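Local coordinates for ESX-1 secretion system protein EccA1 (PDB 4F3V), which probably hydrolyses ATP to power export of virulence factors through the ESX-1 type VII secretion system, and is represented here by its N-terminal tetratricopeptide-repeat domain, at residues Thr56-Arg59 with Ala60-Arg64; Val158-Ala161 with Gly162-Asp166; Phe187-Ala190 with Glu191-Thr195; Lys255-Thr258 with Ala259-Ala263; Pro268-Pro271 with Gly272-Val275. One frame throughout, in Å; residues are numbered along the deposited sequence.

Contact 1 of 5, residues Thr56-Arg59 with Ala60-Arg64; sequences TLFR and AWYSR
Ala60, the first residue after Arg59, donates its N-H to Thr56 O and so continues the alpha-helical ladder of helix 54-62, one of the antiparallel-packed helices of this TPR-type domain. Its methyl group reaches Ile104 of helix 101-115. Trp61 N follows with a bond to Leu57 O (N-H...O 165°), while its indole leaves the preceding turn and stacks on Phe108, a residue that Phe58 also touches.

Tyr62 meets both Phe58 and Arg59. Its N bonds Phe58 O at 2.8 Å, and its CB sits over one face of the Phe58 ring, 4.2 Å from the centroid, a CH-pi approach. Both side chains have CG anti to the backbone N (chi1 163° for Phe58, -171° for Tyr62), which sets them side by side and pointing the same way. Phe58 CZ comes within 3.5 Å of Tyr62 CD1, yet the ring planes are inclined to each other, neither stacked nor edge-to-face. Arg59 NH1 lies 4.0 Å from Tyr62 CD2; with Arg59 CZ 5.5 Å from the ring centroid, any cation-pi attraction is long and weak.

At Ser63 the backbone leaves helical angles, and Ser63 N and OG (2.7 Å) both donate to Arg59 O, arriving from opposite faces of that carbonyl. Arg64 then folds back, NH1 bonding Trp61 O at 2.9 Å while standing 3.3 Å above the plane of the Trp61 ring.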
loop_
_atom_site.group_PDB
_atom_site.type_symbol
_atom_site.label_atom_id
_atom_site.label_comp_id
_atom_site.label_asym_id
_atom_site.label_seq_id
_atom_site.Cartn_x
_atom_site.Cartn_y
_atom_site.Cartn_z
ATOM N N THR A 56 -10.059 4.718 11.783
ATOM C CA THR A 56 -10.253 3.322 12.113
ATOM C C THR A 56 -8.935 2.508 12.046
ATOM O O THR A 56 -8.615 1.736 12.954
ATOM C CB THR A 56 -11.353 2.722 11.201
ATOM O OG1 THR A 56 -12.637 3.265 11.570
ATOM C CG2 THR A 56 -11.377 1.242 11.300
ATOM N N LEU A 57 -8.170 2.690 10.983
ATOM C CA LEU A 57 -6.853 2.056 10.863
ATOM C C LEU A 57 -5.894 2.606 11.962
ATOM O O LEU A 57 -5.133 1.851 12.575
ATOM C CB LEU A 57 -6.288 2.310 9.481
ATOM C CG LEU A 57 -5.241 1.354 8.882
ATOM C CD1 LEU A 57 -5.318 -0.074 9.392
ATOM C CD2 LEU A 57 -5.430 1.417 7.373
ATOM N N PHE A 58 -5.962 3.912 12.235
ATOM C CA PHE A 58 -5.123 4.474 13.293
ATOM C C PHE A 58 -5.415 3.808 14.632
ATOM O O PHE A 58 -4.499 3.487 15.393
ATOM C CB PHE A 58 -5.269 6.002 13.441
ATOM C CG PHE A 58 -4.735 6.526 14.754
ATOM C CD1 PHE A 58 -3.373 6.701 14.945
ATOM C CD2 PHE A 58 -5.590 6.804 15.830
ATOM C CE1 PHE A 58 -2.861 7.158 16.158
ATOM C CE2 PHE A 58 -5.076 7.246 17.055
ATOM C CZ PHE A 58 -3.716 7.416 17.212
ATOM N N ARG A 59 -6.697 3.611 14.915
ATOM C CA ARG A 59 -7.102 3.062 16.190
ATOM C C ARG A 59 -6.686 1.621 16.316
ATOM O O ARG A 59 -6.361 1.175 17.415
ATOM C CB ARG A 59 -8.602 3.235 16.413
ATOM C CG ARG A 59 -8.951 4.681 16.661
ATOM C CD ARG A 59 -9.071 4.902 18.154
ATOM N NE ARG A 59 -8.961 6.312 18.475
ATOM C CZ ARG A 59 -8.241 6.827 19.479
ATOM N NH1 ARG A 59 -7.521 6.069 20.319
ATOM N NH2 ARG A 59 -8.233 8.135 19.639
ATOM N N ALA A 60 -6.749 0.876 15.206
ATOM C CA ALA A 60 -6.329 -0.515 15.217
ATOM C C ALA A 60 -4.840 -0.559 15.563
ATOM O O ALA A 60 -4.407 -1.335 16.426
ATOM C CB ALA A 60 -6.611 -1.188 13.880
ATOM N N TRP A 61 -4.071 0.331 14.951
ATOM C CA TRP A 61 -2.647 0.426 15.229
ATOM C C TRP A 61 -2.335 0.857 16.650
ATOM O O TRP A 61 -1.472 0.272 17.330
ATOM C CB TRP A 61 -2.008 1.377 14.236
ATOM C CG TRP A 61 -0.634 1.827 14.629
ATOM C CD1 TRP A 61 -0.251 3.085 15.086
ATOM C CD2 TRP A 61 0.567 1.026 14.671
ATOM N NE1 TRP A 61 1.082 3.104 15.380
ATOM C CE2 TRP A 61 1.633 1.902 15.137
ATOM C CE3 TRP A 61 0.853 -0.277 14.377
ATOM C CZ2 TRP A 61 2.930 1.464 15.304
ATOM C CZ3 TRP A 61 2.183 -0.717 14.543
ATOM C CH2 TRP A 61 3.192 0.144 14.986
ATOM N N TYR A 62 -3.013 1.901 17.109
ATOM C CA TYR A 62 -2.801 2.450 18.450
ATOM C C TYR A 62 -3.104 1.417 19.550
ATOM O O TYR A 62 -2.426 1.385 20.569
ATOM C CB TYR A 62 -3.675 3.701 18.629
ATOM C CG TYR A 62 -3.405 4.503 19.879
ATOM C CD1 TYR A 62 -2.482 5.557 19.878
ATOM C CD2 TYR A 62 -4.095 4.235 21.062
ATOM C CE1 TYR A 62 -2.236 6.299 21.043
ATOM C CE2 TYR A 62 -3.877 4.971 22.217
ATOM C CZ TYR A 62 -2.945 5.998 22.213
ATOM O OH TYR A 62 -2.708 6.723 23.383
ATOM N N SER A 63 -4.112 0.576 19.318
ATOM C CA SER A 63 -4.501 -0.468 20.270
ATOM C C SER A 63 -3.920 -1.866 19.944
ATOM O O SER A 63 -4.415 -2.899 20.445
ATOM C CB SER A 63 -6.047 -0.526 20.346
ATOM O OG SER A 63 -6.616 -0.913 19.125
ATOM N N ARG A 64 -2.863 -1.900 19.138
ATOM C CA ARG A 64 -2.290 -3.156 18.670
ATOM C C ARG A 64 -1.875 -4.166 19.777
ATOM O O ARG A 64 -1.877 -5.377 19.547
ATOM C CB ARG A 64 -1.074 -2.875 17.780
ATOM C CG ARG A 64 0.093 -2.219 18.492
ATOM C CD ARG A 64 1.147 -1.741 17.507
ATOM N NE ARG A 64 2.237 -1.050 18.175
ATOM C CZ ARG A 64 2.241 0.231 18.532
ATOM N NH1 ARG A 64 1.180 1.009 18.343
ATOM N NH2 ARG A 64 3.326 0.735 19.082
#

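Contact 2 of 5, residues Val158-Ala161 with Gly162-Asp166; sequences VKSA and GKWPD
Ala161 lies under the indole of Trp164, three residues ahead, and the alanine's CA and CB both pack on the ring. Ala161 CA is 3.5 Å from the centroid of the five-membered ring and only 7° off its normal, a close CH-pi contact over the face. Ala161 CB continues this packing at 4.0 Å from Trp164 CE2. The indole is brought there by a first torsion that puts CG beside the backbone N (chi1 -67°), folding the ring back across the turn.

Ser160 meets the same ring differently, at its edge. Its OG lies near the indole plane and accepts from Trp164 NE1 at 3.4 Å, a weak bond by length and by its 146° angle at the hydrogen. The backbone gives firmer restraint: Lys163 N donates to Ser160 O at 3.0 Å, and Trp164 N donates to Ala161 O at 3.0 Å, the latter from well above the carbonyl plane. These bonds follow a type I beta turn closed by Ala161 N on Val158 O. A water bridges Lys159 O and Gly162 N, accepting from the latter at 2.7 Å.

Beyond the segments, Trp164 rests on His135 and Ala138 of helix 134-147 and on Ala173 of helix 167-183, where Ala161 also packs. The run of i-to-i+3 bonds makes this a beta turn leading into 3-10 geometry, serving as the tight interhelical connection of an all-helical TPR-type fold, between helices 151-158 and 167-183.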
loop_
_atom_site.group_PDB
_atom_site.type_symbol
_atom_site.label_atom_id
_atom_site.label_comp_id
_atom_site.label_asym_id
_atom_site.label_seq_id
_atom_site.Cartn_x
_atom_site.Cartn_y
_atom_site.Cartn_z
ATOM N N VAL A 158 14.642 -1.792 -2.408
ATOM C CA VAL A 158 14.194 -2.908 -3.250
ATOM C C VAL A 158 15.302 -3.543 -4.077
ATOM O O VAL A 158 15.066 -4.575 -4.721
ATOM C CB VAL A 158 13.062 -2.483 -4.196
ATOM C CG1 VAL A 158 11.864 -1.984 -3.395
ATOM C CG2 VAL A 158 13.548 -1.444 -5.216
ATOM N N LYS A 159 16.509 -2.971 -4.040
ATOM C CA LYS A 159 17.594 -3.441 -4.914
ATOM C C LYS A 159 17.981 -4.883 -4.624
ATOM O O LYS A 159 18.509 -5.559 -5.488
ATOM C CB LYS A 159 18.823 -2.534 -4.842
ATOM C CG LYS A 159 19.484 -2.421 -3.464
ATOM C CD LYS A 159 20.695 -1.471 -3.513
ATOM C CE LYS A 159 21.246 -1.128 -2.125
ATOM N NZ LYS A 159 22.322 -0.091 -2.260
ATOM N N SER A 160 17.707 -5.333 -3.404
ATOM C CA SER A 160 17.945 -6.701 -2.945
ATOM C C SER A 160 16.822 -7.712 -3.240
ATOM O O SER A 160 16.861 -8.830 -2.721
ATOM C CB SER A 160 18.069 -6.660 -1.403
ATOM O OG SER A 160 16.851 -6.175 -0.811
ATOM N N ALA A 161 15.810 -7.324 -4.010
ATOM C CA ALA A 161 14.573 -8.097 -4.093
ATOM C C ALA A 161 14.760 -9.463 -4.760
ATOM O O ALA A 161 13.950 -10.361 -4.569
ATOM C CB ALA A 161 13.504 -7.290 -4.810
ATOM N N GLY A 162 15.832 -9.627 -5.525
ATOM C CA GLY A 162 16.170 -10.936 -6.111
ATOM C C GLY A 162 16.302 -12.036 -5.070
ATOM O O GLY A 162 16.109 -13.200 -5.376
ATOM N N LYS A 163 16.598 -11.653 -3.829
ATOM C CA LYS A 163 16.792 -12.582 -2.722
ATOM C C LYS A 163 15.557 -12.742 -1.823
ATOM O O LYS A 163 15.637 -13.383 -0.775
ATOM C CB LYS A 163 18.000 -12.123 -1.873
ATOM C CG LYS A 163 19.370 -12.317 -2.527
ATOM C CD LYS A 163 20.465 -11.477 -1.834
ATOM C CE LYS A 163 20.537 -11.630 -0.315
ATOM N NZ LYS A 163 21.041 -12.975 0.097
ATOM N N TRP A 164 14.414 -12.181 -2.201
ATOM C CA TRP A 164 13.225 -12.324 -1.360
ATOM C C TRP A 164 12.563 -13.685 -1.509
ATOM O O TRP A 164 12.645 -14.286 -2.578
ATOM C CB TRP A 164 12.244 -11.219 -1.682
ATOM C CG TRP A 164 12.749 -9.857 -1.286
ATOM C CD1 TRP A 164 14.029 -9.503 -0.853
ATOM C CD2 TRP A 164 12.013 -8.611 -1.332
ATOM N NE1 TRP A 164 14.106 -8.167 -0.594
ATOM C CE2 TRP A 164 12.937 -7.570 -0.854
ATOM C CE3 TRP A 164 10.721 -8.263 -1.674
ATOM C CZ2 TRP A 164 12.569 -6.267 -0.763
ATOM C CZ3 TRP A 164 10.361 -6.929 -1.573
ATOM C CH2 TRP A 164 11.269 -5.952 -1.130
ATOM N N PRO A 165 11.887 -14.182 -0.444
ATOM C CA PRO A 165 11.162 -15.463 -0.596
ATOM C C PRO A 165 9.938 -15.302 -1.518
ATOM O O PRO A 165 9.761 -16.011 -2.528
ATOM C CB PRO A 165 10.676 -15.789 0.839
ATOM C CG PRO A 165 11.428 -14.868 1.740
ATOM C CD PRO A 165 11.754 -13.649 0.924
ATOM N N ASP A 166 9.148 -14.300 -1.167
ATOM C CA ASP A 166 7.833 -14.081 -1.696
ATOM C C ASP A 166 8.003 -13.544 -3.118
ATOM O O ASP A 166 8.417 -12.406 -3.306
ATOM C CB ASP A 166 7.152 -13.084 -0.758
ATOM C CG ASP A 166 5.740 -12.780 -1.146
ATOM O OD1 ASP A 166 5.389 -13.058 -2.303
ATOM O OD2 ASP A 166 4.995 -12.247 -0.282
HETATM O O HOH W 1 17.966 -8.201 -6.386
#

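Contact 3 of 5, residues Phe187-Ala190 with Glu191-Thr195; sequences FTEA and ERRLT. With SO4 (sulfate ion), chain G; SO4 (sulfate ion), chain E.
Glu189 and Arg193 form an i-to-i+4 salt bridge along helix 187-198, on the side that packs against helix 167-183 through His177 and Ala181. Two donors of Arg193, NE and NH2, converge on one oxygen. NE reaches Glu189 OE2 at 2.8 Å on the anti lone pair, whereas NH2 meets Glu189 OE2 at 3.1 Å from above the carboxylate plane. This follows from the 55° between the planes of the two groups, although OE2 stays close to the guanidinium plane. Glu189, with CG anti to its N (chi1 173°) and an extended chain, runs alongside Arg193 to bring the charges together.

Regular i-to-i+4 backbone bonds underlie the pairing, Arg193 N to Glu189 O among them at 2.9 Å. The helix belongs to the antiparallel helical array of the TPR domain: Leu194 touches Tyr213 of helix 207-221, and Ala190 touches Ala182 of helix 167-183.

Two sulfates, probably from the crystallisation liquor, bind it. One, at the first turn, accepts through O3 from Thr188 N (2.8 Å) and Thr188 OG1, where the helix presents N-H groups. The other, off the flank, is held by Arg193 NH1 to O2 at 2.8 Å, an almost straight bond of 176°, and by Arg192 NH1 to O1 at 3.1 Å. Arg192 NH2 lies 3.2 Å above the Arg193 guanidinium plane, over its centre, and the shared sulfate probably offsets the two like charges.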
loop_
_atom_site.group_PDB
_atom_site.type_symbol
_atom_site.label_atom_id
_atom_site.label_comp_id
_atom_site.label_asym_id
_atom_site.label_seq_id
_atom_site.Cartn_x
_atom_site.Cartn_y
_atom_site.Cartn_z
ATOM N N PHE A 187 15.531 5.796 -18.339
ATOM C CA PHE A 187 14.394 5.274 -19.057
ATOM C C PHE A 187 14.614 3.867 -19.623
ATOM O O PHE A 187 13.684 3.053 -19.635
ATOM C CB PHE A 187 14.002 6.256 -20.180
ATOM C CG PHE A 187 13.505 7.595 -19.677
ATOM C CD1 PHE A 187 12.440 7.653 -18.791
ATOM C CD2 PHE A 187 14.104 8.789 -20.069
ATOM C CE1 PHE A 187 11.963 8.870 -18.317
ATOM C CE2 PHE A 187 13.638 10.006 -19.587
ATOM C CZ PHE A 187 12.555 10.032 -18.714
ATOM N N THR A 188 15.828 3.589 -20.107
ATOM C CA THR A 188 16.142 2.259 -20.619
ATOM C C THR A 188 16.072 1.226 -19.505
ATOM O O THR A 188 15.495 0.154 -19.684
ATOM C CB THR A 188 17.520 2.207 -21.308
ATOM O OG1 THR A 188 17.443 2.965 -22.514
ATOM C CG2 THR A 188 17.911 0.769 -21.671
ATOM N N GLU A 189 16.673 1.552 -18.356
ATOM C CA GLU A 189 16.596 0.699 -17.181
ATOM C C GLU A 189 15.128 0.493 -16.750
ATOM O O GLU A 189 14.730 -0.634 -16.448
ATOM C CB GLU A 189 17.442 1.289 -16.036
ATOM C CG GLU A 189 17.271 0.545 -14.714
ATOM C CD GLU A 189 18.184 1.015 -13.601
ATOM O OE1 GLU A 189 19.006 1.953 -13.791
ATOM O OE2 GLU A 189 18.056 0.432 -12.510
ATOM N N ALA A 190 14.351 1.578 -16.704
ATOM C CA ALA A 190 12.926 1.502 -16.370
ATOM C C ALA A 190 12.193 0.511 -17.282
ATOM O O ALA A 190 11.450 -0.335 -16.813
ATOM C CB ALA A 190 12.261 2.868 -16.455
ATOM N N GLU A 191 12.458 0.580 -18.576
ATOM C CA GLU A 191 11.812 -0.323 -19.536
ATOM C C GLU A 191 12.193 -1.776 -19.329
ATOM O O GLU A 191 11.321 -2.632 -19.324
ATOM C CB GLU A 191 12.118 0.126 -20.956
ATOM C CG GLU A 191 11.458 1.449 -21.287
ATOM C CD GLU A 191 12.132 2.201 -22.422
ATOM O OE1 GLU A 191 13.235 1.803 -22.845
ATOM O OE2 GLU A 191 11.546 3.219 -22.871
ATOM N N ARG A 192 13.476 -2.054 -19.105
ATOM C CA ARG A 192 13.904 -3.423 -18.777
ATOM C C ARG A 192 13.206 -3.933 -17.477
ATOM O O ARG A 192 12.587 -4.994 -17.460
ATOM C CB ARG A 192 15.434 -3.498 -18.597
ATOM C CG ARG A 192 15.947 -4.907 -18.288
ATOM C CD ARG A 192 17.460 -5.002 -18.090
ATOM N NE ARG A 192 17.961 -4.095 -17.047
ATOM C CZ ARG A 192 18.057 -4.361 -15.737
ATOM N NH1 ARG A 192 17.673 -5.534 -15.221
ATOM N NH2 ARG A 192 18.538 -3.430 -14.920
ATOM N N ARG A 193 13.274 -3.154 -16.406
ATOM C CA ARG A 193 12.712 -3.611 -15.134
ATOM C C ARG A 193 11.196 -3.748 -15.152
ATOM O O ARG A 193 10.661 -4.698 -14.572
ATOM C CB ARG A 193 13.143 -2.714 -13.974
ATOM C CG ARG A 193 14.635 -2.711 -13.769
ATOM C CD ARG A 193 15.000 -1.915 -12.540
ATOM N NE ARG A 193 16.442 -1.813 -12.353
ATOM C CZ ARG A 193 17.220 -2.797 -11.898
ATOM N NH1 ARG A 193 16.712 -3.992 -11.590
ATOM N NH2 ARG A 193 18.527 -2.586 -11.748
ATOM N N LEU A 194 10.505 -2.809 -15.791
ATOM C CA LEU A 194 9.046 -2.844 -15.836
ATOM C C LEU A 194 8.556 -3.986 -16.729
ATOM O O LEU A 194 7.545 -4.630 -16.414
ATOM C CB LEU A 194 8.472 -1.499 -16.293
ATOM C CG LEU A 194 8.634 -0.333 -15.294
ATOM C CD1 LEU A 194 8.173 0.988 -15.945
ATOM C CD2 LEU A 194 7.905 -0.618 -13.979
ATOM N N THR A 195 9.286 -4.253 -17.812
ATOM C CA THR A 195 8.988 -5.397 -18.686
ATOM C C THR A 195 9.193 -6.737 -17.966
ATOM O O THR A 195 8.315 -7.587 -18.027
ATOM C CB THR A 195 9.785 -5.336 -19.999
ATOM O OG1 THR A 195 9.480 -4.101 -20.660
ATOM C CG2 THR A 195 9.432 -6.535 -20.910
HETATM S S SO4 G . 17.947 6.422 -21.527
HETATM O O1 SO4 G . 19.235 6.677 -22.209
HETATM O O2 SO4 G . 16.899 6.258 -22.567
HETATM O O3 SO4 G . 18.085 5.208 -20.684
HETATM O O4 SO4 G . 17.612 7.566 -20.644
HETATM S S SO4 E . 19.604 -6.310 -11.229
HETATM O O1 SO4 E . 19.299 -6.387 -12.678
HETATM O O2 SO4 E . 18.358 -5.945 -10.528
HETATM O O3 SO4 E . 20.040 -7.620 -10.704
HETATM O O4 SO4 E . 20.672 -5.300 -11.017
#

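Contact 4 of 5, residues Lys255-Thr258 with Ala259-Ala263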
loop_
_atom_site.group_PDB
_atom_site.type_symbol
_atom_site.label_atom_id
_atom_site.label_comp_id
_atom_site.label_asym_id
_atom_site.label_seq_id
_atom_site.Cartn_x
_atom_site.Cartn_y
_atom_site.Cartn_z
ATOM N N LYS A 255 7.700 14.536 -15.459
ATOM C CA LYS A 255 8.713 15.472 -14.959
ATOM C C LYS A 255 9.653 14.654 -14.112
ATOM O O LYS A 255 9.213 14.001 -13.184
ATOM C CB LYS A 255 8.077 16.597 -14.143
ATOM C CG LYS A 255 7.045 17.372 -14.941
ATOM C CD LYS A 255 6.552 18.637 -14.236
ATOM C CE LYS A 255 5.302 19.184 -14.921
ATOM N NZ LYS A 255 4.863 20.454 -14.277
ATOM N N THR A 256 10.930 14.610 -14.457
ATOM C CA THR A 256 11.846 13.714 -13.763
ATOM C C THR A 256 12.716 14.502 -12.801
ATOM O O THR A 256 12.757 15.716 -12.857
ATOM C CB THR A 256 12.715 12.905 -14.746
ATOM O OG1 THR A 256 13.409 13.823 -15.596
ATOM C CG2 THR A 256 11.859 11.901 -15.580
ATOM N N THR A 257 13.385 13.790 -11.900
ATOM C CA THR A 257 14.334 14.384 -10.971
ATOM C C THR A 257 15.651 13.592 -11.040
ATOM O O THR A 257 15.841 12.747 -11.934
ATOM C CB THR A 257 13.733 14.450 -9.544
ATOM O OG1 THR A 257 14.587 15.209 -8.666
ATOM C CG2 THR A 257 13.508 13.056 -8.966
ATOM N N THR A 258 16.555 13.865 -10.103
ATOM C CA THR A 258 17.875 13.209 -10.024
ATOM C C THR A 258 18.243 12.994 -8.560
ATOM O O THR A 258 17.653 13.620 -7.656
ATOM C CB THR A 258 18.965 14.085 -10.665
ATOM O OG1 THR A 258 19.166 15.238 -9.856
ATOM C CG2 THR A 258 18.570 14.536 -12.071
ATOM N N ALA A 259 19.239 12.144 -8.322
ATOM C CA ALA A 259 19.763 11.920 -6.983
ATOM C C ALA A 259 20.206 13.242 -6.332
ATOM O O ALA A 259 19.879 13.524 -5.169
ATOM C CB ALA A 259 20.922 10.944 -7.024
ATOM N N GLU A 260 20.924 14.051 -7.104
ATOM C CA GLU A 260 21.409 15.346 -6.626
ATOM C C GLU A 260 20.258 16.278 -6.236
ATOM O O GLU A 260 20.276 16.924 -5.184
ATOM C CB GLU A 260 22.313 15.991 -7.692
ATOM C CG GLU A 260 23.590 15.170 -7.935
ATOM C CD GLU A 260 23.428 13.912 -8.806
ATOM O OE1 GLU A 260 22.345 13.607 -9.384
ATOM O OE2 GLU A 260 24.440 13.183 -8.898
ATOM N N GLN A 261 19.235 16.324 -7.071
ATOM C CA GLN A 261 18.088 17.177 -6.797
ATOM C C GLN A 261 17.345 16.718 -5.532
ATOM O O GLN A 261 16.985 17.539 -4.685
ATOM C CB GLN A 261 17.175 17.213 -8.021
ATOM C CG GLN A 261 16.255 18.407 -8.056
ATOM C CD GLN A 261 15.447 18.535 -9.328
ATOM O OE1 GLN A 261 14.876 17.566 -9.822
ATOM N NE2 GLN A 261 15.344 19.772 -9.832
ATOM N N ILE A 262 17.117 15.416 -5.391
ATOM C CA ILE A 262 16.485 14.885 -4.171
ATOM C C ILE A 262 17.309 15.251 -2.911
ATOM O O ILE A 262 16.754 15.690 -1.901
ATOM C CB ILE A 262 16.296 13.346 -4.232
ATOM C CG1 ILE A 262 15.288 12.968 -5.344
ATOM C CG2 ILE A 262 15.875 12.840 -2.875
ATOM C CD1 ILE A 262 15.220 11.475 -5.644
ATOM N N ALA A 263 18.623 15.088 -2.987
ATOM C CA ALA A 263 19.497 15.437 -1.867
ATOM C C ALA A 263 19.484 16.933 -1.528
ATOM O O ALA A 263 19.754 17.303 -0.382
ATOM C CB ALA A 263 20.926 14.972 -2.142
#
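Thr257 and Thr258 bring the chain in with extended backbone angles and lead it into helix 259-263, whose first i-to-i+4 bond, Ile262 N to Thr258 O, measures 2.9 Å and is nearly straight at 172°. Thr258 occupies the N-cap position. Its OG1 stands between the backbone N and the carbonyl carbon (chi1 69°), which points it at the amide of the third helical residue, and it accepts from Gln261 N at 3.0 Å. The Thr258 backbone N, by contrast, is buried here with no partner in the model, so the reciprocal half of a capping box is absent. Glu260 bends at chi2 so that OE1 comes 3.6 Å from Thr258 CB.

One residue earlier, Thr257 links to the same Gln261 by its side chain. The hydroxyl OG1 donates to Gln261 OE1 at 2.6 Å, lying in the carbonyl plane on a lone pair of the amide oxygen. Gln261 is able to receive it because its CG is anti to the backbone N and the chain is extended beyond it. The other branch of Thr257 faces Ile262: CG2 and Ile262 CG1 are 4.0 Å apart. This pairing of the residue before the N-cap with the fourth helical residue has the spacing of a hydrophobic staple, here with a threonine methyl as the outer partner.

The cap is placed against the TPR-type helical array by Thr257, which packs on Trp151 and bonds Asn183 through its backbone, and by Ile262, which reaches Thr152 and Leu184.

Contact 5 of 5, residues Pro268-Pro271 with Gly272-Val275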
loop_
_atom_site.group_PDB
_atom_site.type_symbol
_atom_site.label_atom_id
_atom_site.label_comp_id
_atom_site.label_asym_id
_atom_site.label_seq_id
_atom_site.Cartn_x
_atom_site.Cartn_y
_atom_site.Cartn_z
ATOM N N PRO A 268 13.478 16.532 2.876
ATOM C CA PRO A 268 13.559 15.328 2.055
ATOM C C PRO A 268 12.179 14.739 1.721
ATOM O O PRO A 268 12.031 14.101 0.695
ATOM C CB PRO A 268 14.338 14.324 2.927
ATOM C CG PRO A 268 14.794 15.047 4.115
ATOM C CD PRO A 268 14.346 16.473 4.067
ATOM N N TRP A 269 11.191 14.953 2.594
ATOM C CA TRP A 269 9.823 14.437 2.363
ATOM C C TRP A 269 9.015 15.253 1.391
ATOM O O TRP A 269 7.906 14.854 1.023
ATOM C CB TRP A 269 9.088 14.352 3.687
ATOM C CG TRP A 269 9.673 13.347 4.655
ATOM C CD1 TRP A 269 10.218 13.600 5.927
ATOM C CD2 TRP A 269 9.783 11.897 4.480
ATOM N NE1 TRP A 269 10.628 12.433 6.533
ATOM C CE2 TRP A 269 10.402 11.371 5.713
ATOM C CE3 TRP A 269 9.433 11.010 3.474
ATOM C CZ2 TRP A 269 10.652 10.015 5.896
ATOM C CZ3 TRP A 269 9.692 9.644 3.672
ATOM C CH2 TRP A 269 10.287 9.161 4.865
ATOM N N ASP A 270 9.529 16.415 0.986
ATOM C CA ASP A 270 8.782 17.376 0.174
ATOM C C ASP A 270 9.472 17.627 -1.187
ATOM O O ASP A 270 10.446 18.380 -1.277
ATOM C CB ASP A 270 8.613 18.696 0.943
ATOM C CG ASP A 270 7.741 19.715 0.199
ATOM O OD1 ASP A 270 7.221 19.420 -0.893
ATOM O OD2 ASP A 270 7.574 20.837 0.706
ATOM N N PRO A 271 8.941 17.003 -2.248
ATOM C CA PRO A 271 9.496 17.177 -3.569
ATOM C C PRO A 271 9.459 18.623 -4.052
ATOM O O PRO A 271 10.257 18.993 -4.919
ATOM C CB PRO A 271 8.583 16.325 -4.467
ATOM C CG PRO A 271 7.767 15.501 -3.556
ATOM C CD PRO A 271 7.713 16.195 -2.247
ATOM N N GLY A 272 8.559 19.433 -3.489
ATOM C CA GLY A 272 8.484 20.850 -3.813
ATOM C C GLY A 272 9.596 21.710 -3.235
ATOM O O GLY A 272 9.693 22.871 -3.575
ATOM N N SER A 273 10.453 21.156 -2.383
ATOM C CA SER A 273 11.409 21.980 -1.594
ATOM C C SER A 273 12.847 21.964 -2.134
ATOM O O SER A 273 13.796 22.270 -1.407
ATOM C CB SER A 273 11.419 21.502 -0.135
ATOM O OG SER A 273 12.088 20.256 -0.013
ATOM N N VAL A 274 12.999 21.629 -3.410
ATOM C CA VAL A 274 14.314 21.463 -4.015
ATOM C C VAL A 274 15.039 22.805 -4.060
ATOM O O VAL A 274 14.596 23.741 -4.734
ATOM C CB VAL A 274 14.227 20.883 -5.430
ATOM C CG1 VAL A 274 15.598 20.912 -6.077
ATOM C CG2 VAL A 274 13.711 19.460 -5.390
ATOM N N VAL A 275 16.168 22.876 -3.346
ATOM C CA VAL A 275 16.944 24.122 -3.185
ATOM C C VAL A 275 17.808 24.442 -4.402
ATOM O O VAL A 275 18.674 23.656 -4.781
ATOM C CB VAL A 275 17.825 24.042 -1.925
ATOM C CG1 VAL A 275 18.871 25.151 -1.907
ATOM C CG2 VAL A 275 16.945 24.089 -0.683
#
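Asp270 O takes two hydrogen bonds from Ser273. The hydroxyl OG, 2.8 Å from Asp270 O, lies in the carbonyl plane, whereas Ser273 N, at 3.0 Å, comes in from well above it. The Ser273 hydroxyl stays between its backbone N and carbonyl carbon (chi1 73°), which folds it back over the turn toward this oxygen. Asp267 N bonds the same hydroxyl, so it is a junction between two parts of the loop.

The carboxylate adds a third bond: Asp270 OD1 accepts from Gly272 N at 2.9 Å, approached from above the carboxylate plane and rather bent, with 140° at the hydrogen. With CG anti to the backbone N, the Asp270 side chain reaches forward over the Pro271 corner. Ser273 CB remains 4.0 Å from Asp270 OD2.

Packing is light. Val274 CG2 approaches Pro271 O to 3.5 Å, and Pro271 leans on Glu149. Nearby, Trp269 meets Tyr118 and Arg150, the latter by a cation-pi contact.

The Ser273 N to Asp270 O bond, with the helical backbone angles of Pro271 and Gly272, defines a type I beta turn. The Asp270 side chain superimposes an Asx turn on it, in the last modelled loop of this N-terminal domain, after helix 259-263.

The five local contacts follow one another along the chain. Contact 1 stands apart, with its centre about 38 Å from that of contact 3 and on the opposite side of the chain's centre; the Leu57 side chain there is about 6 Å from a bound samarium ion. Contacts 2 and 3 approach to about 7 Å between nearest atoms without touching. Contact 3, where two sulfates bind, meets contact 4 through Phe187 CZ and Thr256 CG2, 3.7 Å apart. Contact 4 meets contact 5 in turn, where the last modelled loop lies beside the short helix; Gln261 CG is 3.3 Å from Val274 CG1, an unusually tight and somewhat doubtful approach.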